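Local coordinates for protein aminotransferase (Psychrobacter arcticus 273-4, PDB 3IF2) that probably transfers amino groups between amino acids and keto acids, such as valine and pyruvate, using pyridoxal 5'-phosphate as cofactor, at residues Tyr248-Ala260 against Ile325-Gln338. Sequence-based numbering, arbitrary orientation.
Sequences YGMPFPNIIYSDA and IKQLSDNEIKPFYQ. With PLP (pyridoxal-5'-phosphate), chain C.
Lys334 runs past the loop 248-260 as an extended chain, and each of its outer atoms meets backbone oxygen there. Because CG points away from the backbone N (chi1 176°) and the rest of the chain is extended, CB, CG and CD pass along Asn254 O, CD approaching it to 3.3 Å; CE then comes to 3.3 Å from Ile256 O, and NZ stays 3.6 Å from that same oxygen, close but not bonded. The polar link across the contact is weak: Asn254 ND2 donates to Asp330 OD1 at 2.6 Å with an N-H...O angle of 128°, the amide and carboxylate planes steeply inclined to each other. The other carboxylate oxygen, OD2, pairs with Lys326 NZ one turn earlier. At the start of the helical segment, Ile325 CD1 sits over the centre of the Phe252 ring, 3.7 Å from its centroid and 9° off the normal, a CH-pi contact. Cutting Phe252 back to an alanine is likely to leave Ile325 CD1 without the ring face beneath it and open a gap beside this turn. Ser329 OG touches Phe252 CB and bonds to Ile325 O, which Ser329 N reaches from the opposite face of the carbonyl plane. Farther along, Ile255 CD1 reaches both Ile333 CG2 and Tyr337 CD2, the latter at 3.5 Å, while Gln338 CB lies over one face of the Tyr257 ring, 4.2 Å from its centroid. The same loop that bonds PLP O3 through Tyr248 OH packs on helix 324-351 through Phe252 to Tyr257. Connecting neighbouring parallel strands 242-245 and 268-273 of the larger mixed sheet, it has Pro251 against helix 86-100, whereas Leu328 and Ile333 also touch helix 46-60 and Ile325 meets helix 311-321.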
loop_
_atom_site.group_PDB
_atom_site.type_symbol
_atom_site.label_atom_id
_atom_site.label_comp_id
_atom_site.label_asym_id
_atom_site.label_seq_id
_atom_site.Cartn_x
_atom_site.Cartn_y
_atom_site.Cartn_z
ATOM N N TYR A 248 -4.550 -18.890 -2.574
ATOM C CA TYR A 248 -5.092 -19.865 -3.554
ATOM C C TYR A 248 -6.129 -20.834 -2.987
ATOM O O TYR A 248 -6.607 -21.708 -3.720
ATOM C CB TYR A 248 -3.929 -20.729 -4.112
ATOM C CG TYR A 248 -2.806 -19.957 -4.767
ATOM C CD1 TYR A 248 -2.913 -19.479 -6.072
ATOM C CD2 TYR A 248 -1.628 -19.697 -4.073
ATOM C CE1 TYR A 248 -1.848 -18.732 -6.674
ATOM C CE2 TYR A 248 -0.587 -18.962 -4.650
ATOM C CZ TYR A 248 -0.694 -18.482 -5.948
ATOM O OH TYR A 248 0.361 -17.770 -6.505
ATOM N N GLY A 249 -6.492 -20.670 -1.710
ATOM C CA GLY A 249 -7.328 -21.610 -0.993
ATOM C C GLY A 249 -8.789 -21.308 -0.876
ATOM O O GLY A 249 -9.336 -20.524 -1.640
HETATM N N MSE A 250 -9.408 -21.952 0.112
HETATM C CA MSE A 250 -10.839 -21.812 0.377
HETATM C C MSE A 250 -11.128 -20.494 1.089
HETATM O O MSE A 250 -10.225 -19.942 1.763
HETATM C CB MSE A 250 -11.326 -22.922 1.300
HETATM C CG MSE A 250 -11.151 -24.315 0.769
HETATM SE SE MSE A 250 -10.971 -25.549 2.219
HETATM C CE MSE A 250 -9.275 -24.855 2.969
ATOM N N PRO A 251 -12.352 -19.949 0.907
ATOM C CA PRO A 251 -13.461 -20.374 0.022
ATOM C C PRO A 251 -13.331 -19.840 -1.432
ATOM O O PRO A 251 -14.055 -20.297 -2.303
ATOM C CB PRO A 251 -14.693 -19.769 0.691
ATOM C CG PRO A 251 -14.151 -18.561 1.463
ATOM C CD PRO A 251 -12.693 -18.734 1.676
ATOM N N PHE A 252 -12.481 -18.838 -1.651
ATOM C CA PHE A 252 -12.173 -18.287 -2.975
ATOM C C PHE A 252 -10.686 -17.970 -2.991
ATOM O O PHE A 252 -10.186 -17.473 -2.009
ATOM C CB PHE A 252 -13.004 -17.018 -3.307
ATOM C CG PHE A 252 -12.997 -15.948 -2.222
ATOM C CD1 PHE A 252 -11.967 -15.015 -2.133
ATOM C CD2 PHE A 252 -14.047 -15.861 -1.315
ATOM C CE1 PHE A 252 -11.952 -14.039 -1.120
ATOM C CE2 PHE A 252 -14.045 -14.867 -0.303
ATOM C CZ PHE A 252 -12.987 -13.962 -0.210
ATOM N N PRO A 253 -9.971 -18.269 -4.087
ATOM C CA PRO A 253 -10.394 -18.866 -5.353
ATOM C C PRO A 253 -10.615 -20.377 -5.315
ATOM O O PRO A 253 -10.969 -20.933 -6.343
ATOM C CB PRO A 253 -9.256 -18.489 -6.308
ATOM C CG PRO A 253 -8.056 -18.527 -5.445
ATOM C CD PRO A 253 -8.507 -18.146 -4.042
ATOM N N ASN A 254 -10.397 -21.017 -4.161
ATOM C CA ASN A 254 -10.657 -22.448 -3.930
ATOM C C ASN A 254 -9.927 -23.318 -4.936
ATOM O O ASN A 254 -10.510 -24.241 -5.489
ATOM C CB ASN A 254 -12.179 -22.697 -3.949
ATOM C CG ASN A 254 -12.596 -24.096 -3.402
ATOM O OD1 ASN A 254 -12.075 -24.584 -2.389
ATOM N ND2 ASN A 254 -13.566 -24.715 -4.076
ATOM N N ILE A 255 -8.659 -22.989 -5.205
ATOM C CA ILE A 255 -7.827 -23.751 -6.155
ATOM C C ILE A 255 -7.141 -24.867 -5.333
ATOM O O ILE A 255 -5.929 -24.848 -5.143
ATOM C CB ILE A 255 -6.803 -22.845 -6.910
ATOM C CG1 ILE A 255 -7.495 -21.645 -7.570
ATOM C CG2 ILE A 255 -6.027 -23.672 -7.960
ATOM C CD1 ILE A 255 -6.569 -20.614 -8.159
ATOM N N ILE A 256 -7.961 -25.779 -4.792
ATOM C CA ILE A 256 -7.551 -26.916 -3.962
ATOM C C ILE A 256 -8.203 -28.151 -4.549
ATOM O O ILE A 256 -9.415 -28.179 -4.679
ATOM C CB ILE A 256 -8.031 -26.802 -2.497
ATOM C CG1 ILE A 256 -7.274 -25.700 -1.773
ATOM C CG2 ILE A 256 -7.772 -28.101 -1.730
ATOM C CD1 ILE A 256 -7.496 -25.687 -0.234
ATOM N N TYR A 257 -7.404 -29.165 -4.878
ATOM C CA TYR A 257 -7.925 -30.388 -5.483
ATOM C C TYR A 257 -7.909 -31.603 -4.535
ATOM O O TYR A 257 -8.178 -32.706 -4.997
ATOM C CB TYR A 257 -7.180 -30.737 -6.777
ATOM C CG TYR A 257 -6.714 -29.581 -7.654
ATOM C CD1 TYR A 257 -7.560 -28.505 -8.018
ATOM C CD2 TYR A 257 -5.418 -29.623 -8.204
ATOM C CE1 TYR A 257 -7.069 -27.456 -8.865
ATOM C CE2 TYR A 257 -4.920 -28.619 -9.034
ATOM C CZ TYR A 257 -5.731 -27.548 -9.361
ATOM O OH TYR A 257 -5.146 -26.618 -10.181
ATOM N N SER A 258 -7.603 -31.414 -3.247
ATOM C CA SER A 258 -7.611 -32.495 -2.248
ATOM C C SER A 258 -8.428 -32.086 -1.020
ATOM O O SER A 258 -8.621 -30.902 -0.765
ATOM C CB SER A 258 -6.180 -32.900 -1.865
ATOM O OG SER A 258 -5.509 -31.869 -1.170
ATOM N N ASP A 259 -8.879 -33.074 -0.254
ATOM C CA ASP A 259 -9.764 -32.856 0.909
ATOM C C ASP A 259 -9.141 -31.932 1.976
ATOM O O ASP A 259 -8.069 -32.222 2.462
ATOM C CB ASP A 259 -10.151 -34.218 1.533
ATOM C CG ASP A 259 -11.405 -34.142 2.405
ATOM O OD1 ASP A 259 -12.470 -33.682 1.919
ATOM O OD2 ASP A 259 -11.348 -34.599 3.566
ATOM N N ALA A 260 -9.800 -30.815 2.303
ATOM C CA ALA A 260 -9.311 -29.860 3.325
ATOM C C ALA A 260 -10.438 -29.072 3.979
ATOM O O ALA A 260 -11.499 -28.903 3.386
ATOM C CB ALA A 260 -8.299 -28.884 2.706
ATOM N N ILE A 325 -19.149 -15.185 -5.842
ATOM C CA ILE A 325 -17.681 -15.299 -5.708
ATOM C C ILE A 325 -17.275 -16.783 -5.506
ATOM O O ILE A 325 -16.299 -17.244 -6.103
ATOM C CB ILE A 325 -17.103 -14.319 -4.601
ATOM C CG1 ILE A 325 -15.594 -14.120 -4.774
ATOM C CG2 ILE A 325 -17.471 -14.765 -3.195
ATOM C CD1 ILE A 325 -14.959 -13.119 -3.785
ATOM N N LYS A 326 -18.070 -17.516 -4.720
ATOM C CA LYS A 326 -17.881 -18.945 -4.462
ATOM C C LYS A 326 -18.208 -19.797 -5.712
ATOM O O LYS A 326 -17.451 -20.717 -6.056
ATOM C CB LYS A 326 -18.748 -19.372 -3.267
ATOM C CG LYS A 326 -18.356 -20.684 -2.628
ATOM C CD LYS A 326 -19.191 -20.986 -1.362
ATOM C CE LYS A 326 -18.626 -22.161 -0.543
ATOM N NZ LYS A 326 -18.406 -23.384 -1.367
ATOM N N GLN A 327 -19.308 -19.474 -6.399
ATOM C CA GLN A 327 -19.713 -20.200 -7.620
ATOM C C GLN A 327 -18.713 -19.999 -8.745
ATOM O O GLN A 327 -18.373 -20.951 -9.460
ATOM C CB GLN A 327 -21.103 -19.807 -8.095
ATOM C CG GLN A 327 -22.195 -20.057 -7.074
ATOM C CD GLN A 327 -23.564 -19.740 -7.633
ATOM O OE1 GLN A 327 -24.089 -20.499 -8.471
ATOM N NE2 GLN A 327 -24.160 -18.610 -7.178
ATOM N N LEU A 328 -18.234 -18.770 -8.882
ATOM C CA LEU A 328 -17.184 -18.436 -9.826
ATOM C C LEU A 328 -15.899 -19.284 -9.558
ATOM O O LEU A 328 -15.277 -19.807 -10.479
ATOM C CB LEU A 328 -16.850 -16.954 -9.681
ATOM C CG LEU A 328 -15.800 -16.334 -10.576
ATOM C CD1 LEU A 328 -16.361 -16.368 -11.993
ATOM C CD2 LEU A 328 -15.462 -14.917 -10.125
ATOM N N SER A 329 -15.524 -19.402 -8.291
ATOM C CA SER A 329 -14.346 -20.165 -7.886
ATOM C C SER A 329 -14.478 -21.671 -8.163
ATOM O O SER A 329 -13.579 -22.286 -8.732
ATOM C CB SER A 329 -14.099 -19.962 -6.390
ATOM O OG SER A 329 -13.835 -18.608 -6.114
ATOM N N ASP A 330 -15.616 -22.229 -7.785
ATOM C CA ASP A 330 -15.859 -23.654 -7.942
ATOM C C ASP A 330 -16.118 -24.083 -9.378
ATOM O O ASP A 330 -15.625 -25.137 -9.779
ATOM C CB ASP A 330 -17.041 -24.114 -7.072
ATOM C CG ASP A 330 -16.827 -23.851 -5.584
ATOM O OD1 ASP A 330 -15.678 -23.716 -5.144
ATOM O OD2 ASP A 330 -17.828 -23.786 -4.842
ATOM N N ASN A 331 -16.877 -23.292 -10.136
ATOM C CA ASN A 331 -17.270 -23.673 -11.515
ATOM C C ASN A 331 -16.287 -23.297 -12.618
ATOM O O ASN A 331 -16.201 -24.019 -13.614
ATOM C CB ASN A 331 -18.658 -23.090 -11.882
ATOM C CG ASN A 331 -19.780 -23.568 -10.948
ATOM O OD1 ASN A 331 -19.643 -24.578 -10.261
ATOM N ND2 ASN A 331 -20.891 -22.846 -10.935
ATOM N N GLU A 332 -15.544 -22.193 -12.440
ATOM C CA GLU A 332 -14.681 -21.666 -13.494
ATOM C C GLU A 332 -13.203 -21.703 -13.138
ATOM O O GLU A 332 -12.422 -22.317 -13.870
ATOM C CB GLU A 332 -15.107 -20.238 -13.849
ATOM C CG GLU A 332 -16.608 -20.006 -14.084
ATOM C CD GLU A 332 -17.209 -20.784 -15.267
ATOM O OE1 GLU A 332 -16.480 -21.179 -16.210
ATOM O OE2 GLU A 332 -18.450 -20.982 -15.254
ATOM N N ILE A 333 -12.816 -21.110 -12.005
ATOM C CA ILE A 333 -11.396 -21.013 -11.633
ATOM C C ILE A 333 -10.768 -22.386 -11.308
ATOM O O ILE A 333 -9.800 -22.788 -11.964
ATOM C CB ILE A 333 -11.160 -20.040 -10.470
ATOM C CG1 ILE A 333 -11.672 -18.626 -10.795
ATOM C CG2 ILE A 333 -9.645 -19.978 -10.126
ATOM C CD1 ILE A 333 -11.613 -17.674 -9.643
ATOM N N LYS A 334 -11.328 -23.093 -10.318
ATOM C CA LYS A 334 -10.807 -24.420 -9.883
ATOM C C LYS A 334 -10.661 -25.423 -11.033
ATOM O O LYS A 334 -9.578 -25.997 -11.183
ATOM C CB LYS A 334 -11.623 -24.991 -8.713
ATOM C CG LYS A 334 -11.291 -26.419 -8.183
ATOM C CD LYS A 334 -12.211 -26.670 -6.940
ATOM C CE LYS A 334 -12.236 -28.095 -6.355
ATOM N NZ LYS A 334 -12.969 -28.153 -4.998
ATOM N N PRO A 335 -11.704 -25.589 -11.875
ATOM C CA PRO A 335 -11.543 -26.503 -13.007
ATOM C C PRO A 335 -10.531 -26.038 -14.069
ATOM O O PRO A 335 -9.812 -26.880 -14.620
ATOM C CB PRO A 335 -12.971 -26.591 -13.587
ATOM C CG PRO A 335 -13.864 -26.248 -12.417
ATOM C CD PRO A 335 -13.100 -25.119 -11.800
ATOM N N PHE A 336 -10.476 -24.736 -14.362
ATOM C CA PHE A 336 -9.512 -24.207 -15.331
ATOM C C PHE A 336 -8.102 -24.679 -14.981
ATOM O O PHE A 336 -7.444 -25.294 -15.827
ATOM C CB PHE A 336 -9.537 -22.675 -15.402
ATOM C CG PHE A 336 -8.534 -22.117 -16.352
ATOM C CD1 PHE A 336 -8.850 -21.938 -17.686
ATOM C CD2 PHE A 336 -7.238 -21.815 -15.925
ATOM C CE1 PHE A 336 -7.897 -21.458 -18.603
ATOM C CE2 PHE A 336 -6.284 -21.339 -16.833
ATOM C CZ PHE A 336 -6.623 -21.169 -18.182
ATOM N N TYR A 337 -7.668 -24.413 -13.739
ATOM C CA TYR A 337 -6.320 -24.807 -13.292
ATOM C C TYR A 337 -6.070 -26.326 -13.210
ATOM O O TYR A 337 -4.942 -26.765 -13.470
ATOM C CB TYR A 337 -5.885 -24.084 -11.999
ATOM C CG TYR A 337 -5.756 -22.579 -12.179
ATOM C CD1 TYR A 337 -4.761 -22.045 -12.991
ATOM C CD2 TYR A 337 -6.619 -21.691 -11.527
ATOM C CE1 TYR A 337 -4.635 -20.670 -13.177
ATOM C CE2 TYR A 337 -6.509 -20.300 -11.704
ATOM C CZ TYR A 337 -5.515 -19.802 -12.529
ATOM O OH TYR A 337 -5.384 -18.455 -12.709
ATOM N N GLN A 338 -7.079 -27.125 -12.878
ATOM C CA GLN A 338 -6.883 -28.583 -12.861
ATOM C C GLN A 338 -6.555 -29.132 -14.255
ATOM O O GLN A 338 -5.625 -29.942 -14.402
ATOM C CB GLN A 338 -8.060 -29.342 -12.260
ATOM C CG GLN A 338 -7.828 -30.874 -12.343
ATOM C CD GLN A 338 -8.601 -31.665 -11.338
ATOM O OE1 GLN A 338 -9.657 -31.240 -10.856
ATOM N NE2 GLN A 338 -8.072 -32.839 -11.003
HETATM N N1 PLP C . 0.402 -15.731 -0.973
HETATM C C2 PLP C . 0.900 -16.600 -1.920
HETATM C C2A PLP C . 1.048 -18.037 -1.535
HETATM C C3 PLP C . 1.234 -16.120 -3.207
HETATM O O3 PLP C . 1.728 -16.948 -4.179
HETATM C C4 PLP C . 1.082 -14.745 -3.507
HETATM C C4A PLP C . 1.712 -14.241 -4.801
HETATM O O4A PLP C . 1.088 -13.516 -5.586
HETATM C C5 PLP C . 0.566 -13.865 -2.499
HETATM C C6 PLP C . 0.236 -14.400 -1.240
HETATM C C5A PLP C . 0.399 -12.346 -2.703
HETATM O O4P PLP C . -0.841 -11.979 -3.271
HETATM P P PLP C . -1.328 -10.450 -3.268
HETATM O O1P PLP C . -0.473 -9.384 -2.625
HETATM O O2P PLP C . -2.612 -10.557 -2.517
HETATM O O3P PLP C . -1.511 -10.104 -4.693
#